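Local coordinates for protein methyltransferase (Streptococcus pyogenes, PDB 2ESR) that probably transfers methyl groups from S-adenosylmethionine to an RNA substrate, as a Rossmann-like methyltransferase of the family that includes RsmD, at residues G33-L38 against S55-V60; T98-L103 against A124-S129; V104-P109 against V134-D139; T118-A123 against E147-G152. One frame throughout, in Å; residues are numbered along the deposited sequence.

Contact 1. Residues G33-L38 against S55-V60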
loop_
_atom_site.group_PDB
_atom_site.type_symbol
_atom_site.label_atom_id
_atom_site.label_comp_id
_atom_site.label_asym_id
_atom_site.label_seq_id
_atom_site.Cartn_x
_atom_site.Cartn_y
_atom_site.Cartn_z
ATOM N N GLY A 33 -6.680 -6.083 10.296
ATOM C CA GLY A 33 -6.230 -6.971 9.236
ATOM C C GLY A 33 -6.018 -6.227 7.931
ATOM O O GLY A 33 -6.380 -5.054 7.825
ATOM N N ARG A 34 -5.439 -6.907 6.940
ATOM C CA ARG A 34 -5.172 -6.304 5.636
ATOM C C ARG A 34 -6.131 -6.788 4.556
ATOM O O ARG A 34 -6.342 -7.987 4.389
ATOM C CB ARG A 34 -3.745 -6.610 5.170
ATOM C CG ARG A 34 -2.629 -5.895 5.913
ATOM C CD ARG A 34 -1.363 -5.884 5.054
ATOM N NE ARG A 34 -0.241 -5.194 5.692
ATOM C CZ ARG A 34 0.446 -5.678 6.720
ATOM N NH1 ARG A 34 0.133 -6.860 7.236
ATOM N NH2 ARG A 34 1.454 -4.985 7.231
ATOM N N VAL A 35 -6.688 -5.840 3.815
ATOM C CA VAL A 35 -7.618 -6.145 2.741
ATOM C C VAL A 35 -6.933 -5.953 1.387
ATOM O O VAL A 35 -6.124 -5.038 1.218
ATOM C CB VAL A 35 -8.850 -5.202 2.789
ATOM C CG1 VAL A 35 -9.778 -5.479 1.606
ATOM C CG2 VAL A 35 -9.599 -5.383 4.097
ATOM N N LEU A 36 -7.243 -6.834 0.441
ATOM C CA LEU A 36 -6.736 -6.718 -0.924
ATOM C C LEU A 36 -7.970 -6.672 -1.817
ATOM O O LEU A 36 -8.788 -7.589 -1.795
ATOM C CB LEU A 36 -5.864 -7.917 -1.314
ATOM C CG LEU A 36 -5.441 -7.949 -2.795
ATOM C CD1 LEU A 36 -4.629 -6.709 -3.140
ATOM C CD2 LEU A 36 -4.623 -9.196 -3.068
ATOM N N ASP A 37 -8.112 -5.598 -2.584
ATOM C CA ASP A 37 -9.252 -5.449 -3.478
ATOM C C ASP A 37 -8.710 -5.385 -4.901
ATOM O O ASP A 37 -8.258 -4.331 -5.355
ATOM C CB ASP A 37 -10.016 -4.164 -3.148
ATOM C CG ASP A 37 -11.408 -4.129 -3.758
ATOM O OD1 ASP A 37 -11.653 -4.854 -4.746
ATOM O OD2 ASP A 37 -12.257 -3.362 -3.248
ATOM N N LEU A 38 -8.745 -6.519 -5.589
ATOM C CA LEU A 38 -8.267 -6.606 -6.958
ATOM C C LEU A 38 -9.451 -6.280 -7.867
ATOM O O LEU A 38 -10.590 -6.628 -7.554
ATOM C CB LEU A 38 -7.735 -8.016 -7.236
ATOM C CG LEU A 38 -6.524 -8.421 -6.389
ATOM C CD1 LEU A 38 -6.137 -9.866 -6.696
ATOM C CD2 LEU A 38 -5.358 -7.486 -6.684
ATOM N N SER A 55 -7.933 -2.978 9.105
ATOM C CA SER A 55 -6.934 -1.939 9.334
ATOM C C SER A 55 -6.503 -1.124 8.127
ATOM O O SER A 55 -6.416 0.104 8.197
ATOM C CB SER A 55 -5.699 -2.566 9.970
ATOM O OG SER A 55 -6.062 -3.330 11.098
ATOM N N ALA A 56 -6.224 -1.803 7.024
ATOM C CA ALA A 56 -5.769 -1.117 5.827
ATOM C C ALA A 56 -6.205 -1.887 4.606
ATOM O O ALA A 56 -6.641 -3.032 4.710
ATOM C CB ALA A 56 -4.258 -0.994 5.849
ATOM N N ALA A 57 -6.078 -1.262 3.442
ATOM C CA ALA A 57 -6.475 -1.919 2.208
ATOM C C ALA A 57 -5.590 -1.531 1.045
ATOM O O ALA A 57 -5.147 -0.388 0.937
ATOM C CB ALA A 57 -7.908 -1.569 1.876
ATOM N N VAL A 58 -5.321 -2.500 0.185
ATOM C CA VAL A 58 -4.550 -2.243 -1.017
ATOM C C VAL A 58 -5.583 -2.456 -2.107
ATOM O O VAL A 58 -6.238 -3.498 -2.145
ATOM C CB VAL A 58 -3.393 -3.244 -1.221
ATOM C CG1 VAL A 58 -2.789 -3.053 -2.621
ATOM C CG2 VAL A 58 -2.325 -3.034 -0.165
ATOM N N LEU A 59 -5.759 -1.458 -2.964
ATOM C CA LEU A 59 -6.713 -1.564 -4.058
ATOM C C LEU A 59 -5.958 -1.531 -5.379
ATOM O O LEU A 59 -5.037 -0.734 -5.549
ATOM C CB LEU A 59 -7.718 -0.406 -4.020
ATOM C CG LEU A 59 -8.722 -0.341 -2.864
ATOM C CD1 LEU A 59 -8.011 0.030 -1.566
ATOM C CD2 LEU A 59 -9.791 0.685 -3.193
ATOM N N VAL A 60 -6.336 -2.404 -6.306
ATOM C CA VAL A 60 -5.696 -2.432 -7.612
ATOM C C VAL A 60 -6.781 -2.235 -8.656
ATOM O O VAL A 60 -7.742 -2.993 -8.707
ATOM C CB VAL A 60 -4.992 -3.774 -7.898
ATOM C CG1 VAL A 60 -4.248 -3.690 -9.234
ATOM C CG2 VAL A 60 -4.027 -4.114 -6.773
#

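Contact 2. Residues T98-L103 against A124-S129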
loop_
_atom_site.group_PDB
_atom_site.type_symbol
_atom_site.label_atom_id
_atom_site.label_comp_id
_atom_site.label_asym_id
_atom_site.label_seq_id
_atom_site.Cartn_x
_atom_site.Cartn_y
_atom_site.Cartn_z
ATOM N N THR A 98 3.532 -8.242 -1.034
ATOM C CA THR A 98 4.356 -9.033 -0.124
ATOM C C THR A 98 3.718 -9.513 1.171
ATOM O O THR A 98 4.059 -10.586 1.667
ATOM C CB THR A 98 5.615 -8.266 0.287
ATOM O OG1 THR A 98 5.235 -7.162 1.117
ATOM C CG2 THR A 98 6.349 -7.753 -0.937
ATOM N N GLY A 99 2.815 -8.720 1.733
ATOM C CA GLY A 99 2.209 -9.106 2.994
ATOM C C GLY A 99 1.065 -10.090 2.870
ATOM O O GLY A 99 0.471 -10.229 1.803
ATOM N N ARG A 100 0.773 -10.789 3.961
ATOM C CA ARG A 100 -0.328 -11.742 3.983
ATOM C C ARG A 100 -1.606 -10.912 4.060
ATOM O O ARG A 100 -1.670 -9.933 4.804
ATOM C CB ARG A 100 -0.230 -12.639 5.218
ATOM C CG ARG A 100 0.946 -13.602 5.209
ATOM C CD ARG A 100 0.630 -14.851 4.406
ATOM N NE ARG A 100 1.730 -15.812 4.434
ATOM C CZ ARG A 100 1.644 -17.056 3.975
ATOM N NH1 ARG A 100 0.507 -17.497 3.456
ATOM N NH2 ARG A 100 2.702 -17.857 4.017
ATOM N N PHE A 101 -2.616 -11.294 3.288
ATOM C CA PHE A 101 -3.880 -10.572 3.291
ATOM C C PHE A 101 -4.949 -11.408 3.963
ATOM O O PHE A 101 -5.033 -12.609 3.742
ATOM C CB PHE A 101 -4.276 -10.227 1.862
ATOM C CG PHE A 101 -3.408 -9.167 1.255
ATOM C CD1 PHE A 101 -3.635 -7.828 1.547
ATOM C CD2 PHE A 101 -2.326 -9.505 0.451
ATOM C CE1 PHE A 101 -2.793 -6.835 1.051
ATOM C CE2 PHE A 101 -1.478 -8.516 -0.053
ATOM C CZ PHE A 101 -1.713 -7.181 0.249
ATOM N N ASP A 102 -5.757 -10.758 4.791
ATOM C CA ASP A 102 -6.805 -11.436 5.543
ATOM C C ASP A 102 -8.153 -11.468 4.839
ATOM O O ASP A 102 -8.976 -12.358 5.086
ATOM C CB ASP A 102 -6.954 -10.762 6.905
ATOM C CG ASP A 102 -5.628 -10.625 7.629
ATOM O OD1 ASP A 102 -5.045 -9.518 7.624
ATOM O OD2 ASP A 102 -5.160 -11.632 8.188
ATOM N N LEU A 103 -8.377 -10.501 3.959
ATOM C CA LEU A 103 -9.635 -10.412 3.234
ATOM C C LEU A 103 -9.336 -9.950 1.813
ATOM O O LEU A 103 -8.701 -8.921 1.603
ATOM C CB LEU A 103 -10.565 -9.415 3.938
ATOM C CG LEU A 103 -11.932 -9.082 3.320
ATOM C CD1 LEU A 103 -12.763 -10.359 3.126
ATOM C CD2 LEU A 103 -12.667 -8.105 4.244
ATOM N N ALA A 124 -0.098 -19.367 -4.807
ATOM C CA ALA A 124 1.268 -19.718 -5.188
ATOM C C ALA A 124 2.290 -18.722 -4.648
ATOM O O ALA A 124 3.437 -19.084 -4.382
ATOM C CB ALA A 124 1.382 -19.806 -6.709
ATOM N N LYS A 125 1.870 -17.474 -4.485
ATOM C CA LYS A 125 2.746 -16.423 -3.987
ATOM C C LYS A 125 2.646 -16.255 -2.473
ATOM O O LYS A 125 3.180 -15.296 -1.915
ATOM C CB LYS A 125 2.409 -15.098 -4.676
ATOM C CG LYS A 125 2.615 -15.119 -6.193
ATOM C CD LYS A 125 4.069 -15.397 -6.551
ATOM C CE LYS A 125 4.983 -14.282 -6.077
ATOM N NZ LYS A 125 4.683 -12.992 -6.761
ATOM N N ASN A 126 1.965 -17.196 -1.825
ATOM C CA ASN A 126 1.771 -17.185 -0.375
ATOM C C ASN A 126 1.344 -15.825 0.146
ATOM O O ASN A 126 1.883 -15.328 1.135
ATOM C CB ASN A 126 3.051 -17.631 0.328
ATOM C CG ASN A 126 3.591 -18.920 -0.233
ATOM O OD1 ASN A 126 4.441 -18.912 -1.126
ATOM N ND2 ASN A 126 3.089 -20.040 0.269
ATOM N N LEU A 127 0.359 -15.234 -0.521
ATOM C CA LEU A 127 -0.145 -13.921 -0.152
ATOM C C LEU A 127 -1.430 -13.974 0.671
ATOM O O LEU A 127 -1.996 -12.934 1.004
ATOM C CB LEU A 127 -0.402 -13.096 -1.413
ATOM C CG LEU A 127 0.842 -12.739 -2.235
ATOM C CD1 LEU A 127 0.427 -12.159 -3.580
ATOM C CD2 LEU A 127 1.680 -11.750 -1.453
ATOM N N LEU A 128 -1.887 -15.180 0.993
ATOM C CA LEU A 128 -3.123 -15.343 1.757
ATOM C C LEU A 128 -2.886 -15.785 3.198
ATOM O O LEU A 128 -2.150 -16.740 3.450
ATOM C CB LEU A 128 -4.023 -16.374 1.072
ATOM C CG LEU A 128 -4.374 -16.111 -0.394
ATOM C CD1 LEU A 128 -5.223 -17.252 -0.921
ATOM C CD2 LEU A 128 -5.115 -14.782 -0.525
ATOM N N SER A 129 -3.516 -15.102 4.143
ATOM C CA SER A 129 -3.353 -15.476 5.545
ATOM C C SER A 129 -4.011 -16.831 5.756
ATOM O O SER A 129 -4.811 -17.281 4.930
ATOM C CB SER A 129 -4.020 -14.450 6.458
ATOM O OG SER A 129 -5.433 -14.595 6.425
HETATM O O HOH W 1 -6.362 -13.731 8.922
#

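Contact 3. Residues V104-P109 against V134-D139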
loop_
_atom_site.group_PDB
_atom_site.type_symbol
_atom_site.label_atom_id
_atom_site.label_comp_id
_atom_site.label_asym_id
_atom_site.label_seq_id
_atom_site.Cartn_x
_atom_site.Cartn_y
_atom_site.Cartn_z
ATOM N N VAL A 104 -9.789 -10.723 0.838
ATOM C CA VAL A 104 -9.548 -10.395 -0.552
ATOM C C VAL A 104 -10.875 -10.293 -1.288
ATOM O O VAL A 104 -11.723 -11.169 -1.161
ATOM C CB VAL A 104 -8.677 -11.493 -1.221
ATOM C CG1 VAL A 104 -8.430 -11.156 -2.684
ATOM C CG2 VAL A 104 -7.349 -11.625 -0.476
ATOM N N PHE A 105 -11.056 -9.212 -2.033
ATOM C CA PHE A 105 -12.270 -9.027 -2.813
ATOM C C PHE A 105 -11.928 -9.195 -4.283
ATOM O O PHE A 105 -10.981 -8.575 -4.776
ATOM C CB PHE A 105 -12.865 -7.638 -2.575
ATOM C CG PHE A 105 -13.490 -7.472 -1.217
ATOM C CD1 PHE A 105 -14.626 -8.188 -0.877
ATOM C CD2 PHE A 105 -12.922 -6.626 -0.272
ATOM C CE1 PHE A 105 -15.192 -8.068 0.400
ATOM C CE2 PHE A 105 -13.478 -6.496 1.005
ATOM C CZ PHE A 105 -14.615 -7.221 1.341
ATOM N N LEU A 106 -12.699 -10.030 -4.979
ATOM C CA LEU A 106 -12.468 -10.288 -6.399
ATOM C C LEU A 106 -13.759 -10.176 -7.197
ATOM O O LEU A 106 -14.716 -10.910 -6.954
ATOM C CB LEU A 106 -11.905 -11.698 -6.619
ATOM C CG LEU A 106 -10.623 -12.148 -5.921
ATOM C CD1 LEU A 106 -10.293 -13.569 -6.387
ATOM C CD2 LEU A 106 -9.464 -11.205 -6.250
ATOM N N ASP A 107 -13.777 -9.247 -8.144
ATOM C CA ASP A 107 -14.931 -9.050 -9.028
ATOM C C ASP A 107 -14.302 -8.629 -10.349
ATOM O O ASP A 107 -14.321 -7.454 -10.717
ATOM C CB ASP A 107 -15.855 -7.948 -8.501
ATOM C CG ASP A 107 -17.112 -7.796 -9.348
ATOM O OD1 ASP A 107 -18.055 -7.098 -8.918
ATOM O OD2 ASP A 107 -17.146 -8.375 -10.455
ATOM N N PRO A 108 -13.733 -9.596 -11.083
ATOM C CA PRO A 108 -13.080 -9.319 -12.356
ATOM C C PRO A 108 -13.873 -9.630 -13.612
ATOM O O PRO A 108 -14.966 -10.196 -13.555
ATOM C CB PRO A 108 -11.844 -10.196 -12.272
ATOM C CG PRO A 108 -12.425 -11.466 -11.680
ATOM C CD PRO A 108 -13.471 -10.987 -10.660
ATOM N N PRO A 109 -13.327 -9.230 -14.769
ATOM C CA PRO A 109 -13.949 -9.474 -16.070
ATOM C C PRO A 109 -13.629 -10.951 -16.303
ATOM O O PRO A 109 -12.699 -11.477 -15.679
ATOM C CB PRO A 109 -13.177 -8.545 -17.001
ATOM C CG PRO A 109 -11.831 -8.492 -16.372
ATOM C CD PRO A 109 -12.171 -8.330 -14.913
ATOM N N VAL A 134 -11.658 -15.094 0.801
ATOM C CA VAL A 134 -11.589 -14.563 -0.561
ATOM C C VAL A 134 -13.044 -14.464 -1.015
ATOM O O VAL A 134 -13.721 -15.476 -1.263
ATOM C CB VAL A 134 -10.789 -15.484 -1.508
ATOM C CG1 VAL A 134 -10.764 -14.883 -2.915
ATOM C CG2 VAL A 134 -9.359 -15.623 -1.003
ATOM N N VAL A 135 -13.519 -13.228 -1.089
ATOM C CA VAL A 135 -14.896 -12.925 -1.446
ATOM C C VAL A 135 -15.047 -12.568 -2.908
ATOM O O VAL A 135 -14.479 -11.584 -3.386
ATOM C CB VAL A 135 -15.422 -11.754 -0.585
ATOM C CG1 VAL A 135 -16.865 -11.469 -0.919
ATOM C CG2 VAL A 135 -15.273 -12.095 0.891
ATOM N N CYS A 136 -15.844 -13.366 -3.607
ATOM C CA CYS A 136 -16.075 -13.170 -5.024
ATOM C C CYS A 136 -17.501 -12.742 -5.304
ATOM O O CYS A 136 -18.440 -13.408 -4.885
ATOM C CB CYS A 136 -15.803 -14.470 -5.776
ATOM S SG CYS A 136 -14.195 -15.209 -5.425
ATOM N N GLU A 137 -17.664 -11.628 -6.007
ATOM C CA GLU A 137 -19.002 -11.165 -6.369
ATOM C C GLU A 137 -19.080 -11.321 -7.879
ATOM O O GLU A 137 -18.220 -10.818 -8.609
ATOM C CB GLU A 137 -19.210 -9.703 -5.961
ATOM C CG GLU A 137 -20.591 -9.169 -6.332
ATOM C CD GLU A 137 -20.883 -7.813 -5.715
ATOM O OE1 GLU A 137 -19.964 -6.965 -5.679
ATOM O OE2 GLU A 137 -22.035 -7.594 -5.278
ATOM N N THR A 138 -20.098 -12.032 -8.348
ATOM C CA THR A 138 -20.261 -12.288 -9.779
ATOM C C THR A 138 -21.735 -12.284 -10.158
ATOM O O THR A 138 -22.598 -12.083 -9.309
ATOM C CB THR A 138 -19.732 -13.680 -10.144
ATOM O OG1 THR A 138 -20.588 -14.671 -9.554
ATOM C CG2 THR A 138 -18.319 -13.876 -9.608
ATOM N N ASP A 139 -22.023 -12.502 -11.438
ATOM C CA ASP A 139 -23.412 -12.572 -11.868
ATOM C C ASP A 139 -23.947 -13.849 -11.228
ATOM O O ASP A 139 -23.175 -14.754 -10.909
ATOM C CB ASP A 139 -23.523 -12.663 -13.393
ATOM C CG ASP A 139 -23.127 -11.370 -14.088
ATOM O OD1 ASP A 139 -23.124 -10.304 -13.434
ATOM O OD2 ASP A 139 -22.839 -11.421 -15.301
HETATM O O HOH W 2 -17.842 -5.680 -6.612
#

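Contact 4. Residues T118-A123 against E147-G152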
loop_
_atom_site.group_PDB
_atom_site.type_symbol
_atom_site.label_atom_id
_atom_site.label_comp_id
_atom_site.label_asym_id
_atom_site.label_seq_id
_atom_site.Cartn_x
_atom_site.Cartn_y
_atom_site.Cartn_z
ATOM N N THR A 118 -6.650 -16.051 -10.572
ATOM C CA THR A 118 -6.177 -15.128 -9.544
ATOM C C THR A 118 -5.967 -15.803 -8.194
ATOM O O THR A 118 -4.963 -15.556 -7.533
ATOM C CB THR A 118 -7.136 -13.927 -9.400
ATOM O OG1 THR A 118 -7.215 -13.246 -10.661
ATOM C CG2 THR A 118 -6.628 -12.948 -8.343
ATOM N N ILE A 119 -6.904 -16.652 -7.781
ATOM C CA ILE A 119 -6.758 -17.341 -6.500
ATOM C C ILE A 119 -5.564 -18.292 -6.563
ATOM O O ILE A 119 -4.810 -18.428 -5.595
ATOM C CB ILE A 119 -8.055 -18.088 -6.127
ATOM C CG1 ILE A 119 -9.163 -17.056 -5.873
ATOM C CG2 ILE A 119 -7.834 -18.952 -4.890
ATOM C CD1 ILE A 119 -10.513 -17.642 -5.546
ATOM N N GLU A 120 -5.380 -18.948 -7.705
ATOM C CA GLU A 120 -4.233 -19.838 -7.859
ATOM C C GLU A 120 -2.944 -19.030 -7.732
ATOM O O GLU A 120 -1.992 -19.466 -7.082
ATOM C CB GLU A 120 -4.268 -20.528 -9.222
ATOM C CG GLU A 120 -5.332 -21.599 -9.352
ATOM C CD GLU A 120 -4.952 -22.897 -8.655
ATOM O OE1 GLU A 120 -5.779 -23.837 -8.657
ATOM O OE2 GLU A 120 -3.829 -22.981 -8.113
ATOM N N ALA A 121 -2.918 -17.844 -8.340
ATOM C CA ALA A 121 -1.732 -16.999 -8.285
ATOM C C ALA A 121 -1.468 -16.497 -6.874
ATOM O O ALA A 121 -0.321 -16.496 -6.416
ATOM C CB ALA A 121 -1.870 -15.822 -9.243
ATOM N N LEU A 122 -2.522 -16.065 -6.187
ATOM C CA LEU A 122 -2.380 -15.570 -4.817
ATOM C C LEU A 122 -1.857 -16.668 -3.898
ATOM O O LEU A 122 -1.009 -16.416 -3.032
ATOM C CB LEU A 122 -3.723 -15.070 -4.290
ATOM C CG LEU A 122 -4.262 -13.760 -4.869
ATOM C CD1 LEU A 122 -5.709 -13.583 -4.458
ATOM C CD2 LEU A 122 -3.392 -12.583 -4.380
ATOM N N ALA A 123 -2.363 -17.882 -4.090
ATOM C CA ALA A 123 -1.949 -19.020 -3.275
ATOM C C ALA A 123 -0.495 -19.391 -3.539
ATOM O O ALA A 123 0.256 -19.693 -2.610
ATOM C CB ALA A 123 -2.855 -20.219 -3.557
ATOM N N GLU A 147 -13.483 -26.090 -5.276
ATOM C CA GLU A 147 -12.118 -25.948 -4.793
ATOM C C GLU A 147 -11.205 -25.264 -5.799
ATOM O O GLU A 147 -11.298 -25.488 -7.005
ATOM C CB GLU A 147 -11.527 -27.318 -4.435
ATOM C CG GLU A 147 -12.116 -27.950 -3.187
ATOM C CD GLU A 147 -11.552 -29.335 -2.909
ATOM O OE1 GLU A 147 -11.913 -29.924 -1.869
ATOM O OE2 GLU A 147 -10.748 -29.834 -3.728
ATOM N N ILE A 148 -10.325 -24.421 -5.281
ATOM C CA ILE A 148 -9.344 -23.707 -6.089
ATOM C C ILE A 148 -8.078 -23.718 -5.250
ATOM O O ILE A 148 -8.061 -23.170 -4.151
ATOM C CB ILE A 148 -9.746 -22.242 -6.335
ATOM C CG1 ILE A 148 -11.070 -22.178 -7.096
ATOM C CG2 ILE A 148 -8.644 -21.531 -7.111
ATOM C CD1 ILE A 148 -11.625 -20.760 -7.243
ATOM N N ALA A 149 -7.023 -24.340 -5.765
ATOM C CA ALA A 149 -5.772 -24.424 -5.022
ATOM C C ALA A 149 -6.083 -25.055 -3.663
ATOM O O ALA A 149 -6.739 -26.088 -3.592
ATOM C CB ALA A 149 -5.168 -23.029 -4.845
ATOM N N THR A 150 -5.632 -24.422 -2.586
ATOM C CA THR A 150 -5.876 -24.948 -1.249
ATOM C C THR A 150 -7.171 -24.425 -0.638
ATOM O O THR A 150 -7.485 -24.720 0.514
ATOM C CB THR A 150 -4.726 -24.581 -0.304
ATOM O OG1 THR A 150 -4.654 -23.155 -0.177
ATOM C CG2 THR A 150 -3.409 -25.096 -0.853
ATOM N N LEU A 151 -7.932 -23.659 -1.410
ATOM C CA LEU A 151 -9.167 -23.095 -0.890
ATOM C C LEU A 151 -10.430 -23.828 -1.310
ATOM O O LEU A 151 -10.444 -24.568 -2.298
ATOM C CB LEU A 151 -9.283 -21.621 -1.287
ATOM C CG LEU A 151 -8.213 -20.669 -0.750
ATOM C CD1 LEU A 151 -6.929 -20.816 -1.560
ATOM C CD2 LEU A 151 -8.728 -19.240 -0.836
ATOM N N GLY A 152 -11.491 -23.608 -0.537
ATOM C CA GLY A 152 -12.771 -24.229 -0.817
ATOM C C GLY A 152 -13.908 -23.275 -0.504
ATOM O O GLY A 152 -13.761 -22.380 0.330
#

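Contact 1. Residues G33-L38 against S55-V60
The beta-alpha-beta unit of strand 34-38, helix 44-51 and strand 56-60 sets V35 beside A57 and D37 beside L59 as parallel neighbours in the Rossmann-like sheet. The strand axes approach to 4.6 Å and diverge by only 16°. V35 gives its N-H to A56 O, while V35 O accepts from V58 N at 2.9 Å. D37 repeats the pattern: its N bonds V58 O at 2.8 Å, and its O receives V60 N. At the strand entrance, S55 N meets an in-plane lone pair of G33 O at 2.9 Å, with A56 N adding a weak bond to the same oxygen. S55 OG, turned beside its own backbone N (chi1 -52°), accepts G33 N at 2.9 Å. On the face carrying L36 and L38, L38 CD2 rests 3.6 Å from V60 CG2, the two side chains pointing the same way. On the other face V35 CB packs 3.9 Å from A57 CB, beneath A49 and V50 of the connecting helix. R34 turns its guanidinium elsewhere, with NH2 bonded to F83 O of the second subunit. With D37 N and O both committed to strand 56-60, the backbone fixes the base of its carboxylate, whose OD2 makes a weak bond to A46 N; A46 belongs to a glycine-rich sequence consistent with the cofactor-binding loop of this fold.

Contact 2. Residues T98-L103 against A124-S129
N126 meets R100 just where helix 111-124 ends. With its positive phi, N126 is the C-prime residue of a Schellman motif, in which L127 N returns to L122 O and N126 N to A123 O. N126 O sits over one face of the R100 guanidinium, 3.3 Å from CZ, too far off the N-H directions for a hydrogen bond; N126 CB lies 3.7 Å from R100 NH2, and the side-chain amide of N126 and the guanidinium are turned 65° apart. L127 follows, its O accepting F101 N at 2.9 Å from a direction tilted out of the carbonyl plane, while the same oxygen lies at the edge of the F101 ring. The L127 side chain heads for the chain before that strand, with CD2 4.0 Å from T98 N; T98 OG1 itself bonds L85 O of the second subunit. L128 pairs with F101 in a single parallel bridge, and its O takes R100 NH1 at 2.8 Å; the oxygen lies near the guanidinium plane, although the donor stands above the carbonyl plane. A bend in the arginine chain at chi2 (-83°) lets it grip this oxygen while passing under N126 O. S129 closes the series: its N bonds F101 O at 2.9 Å, and its OG shares a water with D102 OD2, 2.8 Å from OG. D102 OD1 is bound separately by R34 N. The contact thus lies at the end of the helix, with L127 and L128 packed on L122, L127 also on L97, and F101 reaching R34 and L36 of the adjoining strand 34-38.

Contact 3. Residues V104-P109 against V134-D139
V104 and L106 hold V135 between them by backbone bonds: V135 N reaches V104 O at 2.7 Å, and L106 N meets V135 O at 2.8 Å. E137 N adds a longer bond to L106 O, 3.2 Å, as the parallel strands begin to part. Side chains carry the pairing onto both faces. F105 lays its ring beside V135, pointing the same way, with CD1 3.7 Å from V135 CB. On the reverse face L106 CD1 packs 3.7 Å from V134 CG1, the two side chains crossing obliquely. Beyond L106 the pairing gives way to carboxylates. D107, its CG anti to the backbone N (chi1 -176°), brings OD1 to 3.8 Å from E137 OE1, the carboxylate planes turned 56° apart. A water sits between them, 2.7 Å from each of these oxygens. In the next shell I119 of helix 111-124 covers L106 and V134, F23 and I26 of helix 19-26 back F105, and P109 O is bound by T114 OG1 at the start of the following helix. D107, P108 and P109 open the DPPY sequence that in related amino-group methyltransferases lies at the end of this strand and lines the active site, and a similar role is probable here. That one water, donating to both D107 OD1 and E137 OE1, links the two carboxylates where the strands part.

Contact 4. Residues T118-A123 against E147-G152
I119 and I148 make the tight part of this contact, where a helix leans on a beta hairpin. Their side chains cross at about a right angle, with I119 CG2 only 3.5 Å from I148 CG2, closer than usual for methyl carbons. The branches that reach furthest also touch, I119 CD1 lying 3.7 Å from I148 CD1. CG2 of I119, placed anti to its own N by a chi1 of -66° for CG1, serves a second neighbour as well, L151 CD1 at 3.9 Å. I148 and L151 are held at a fixed spacing for this by a type II' turn, in which L151 N bonds I148 O at 2.8 Å and I148 N answers to L151 O. The solvent side is looser. There A149, at the second position of the turn, faces E120, whose chain folds over at chi2 (-77°) to bring OE1 3.2 Å from A149 N. At an N-H...O angle of 121° this hydrogen bond is weak, and E120 OE2 does no more than brush A149 CB at 3.5 Å. A123 CB completes this outer flank against A149 CB at 3.9 Å. Helix 111-124 therefore packs across one face of the sheet: T118, I119 and L122 rest on L38, L106 and V104 of the central strands, I94 of helix 90-96 covers T118 and L122, and the hairpin with strand 147-148, the far edge of that same sheet, seats I148 and L151 on Y167 and closes the side of I119.

How the contacts relate
The four contacts are linked through one mixed sheet and the helix 111-124 that packs on it. Contact 1 comes first along the chain and closes before the others open; contacts 2, 3 and 4 interleave, their segments alternating. Strand 101-106 serves contacts 2 and 3, whose centres are about 16 Å apart, and borders strand 34-38, tying both to contact 1. Contact 4 lies farthest from contact 1, about 18 Å between centres, yet T118 and L122 still reach L38 and L36. It abuts contact 3 through I119, and L128 of contact 2 packs on L151. Helix and strands thus form a continuous core, consistent with a Rossmann-like methyltransferase whose functional loops leave the strand ends.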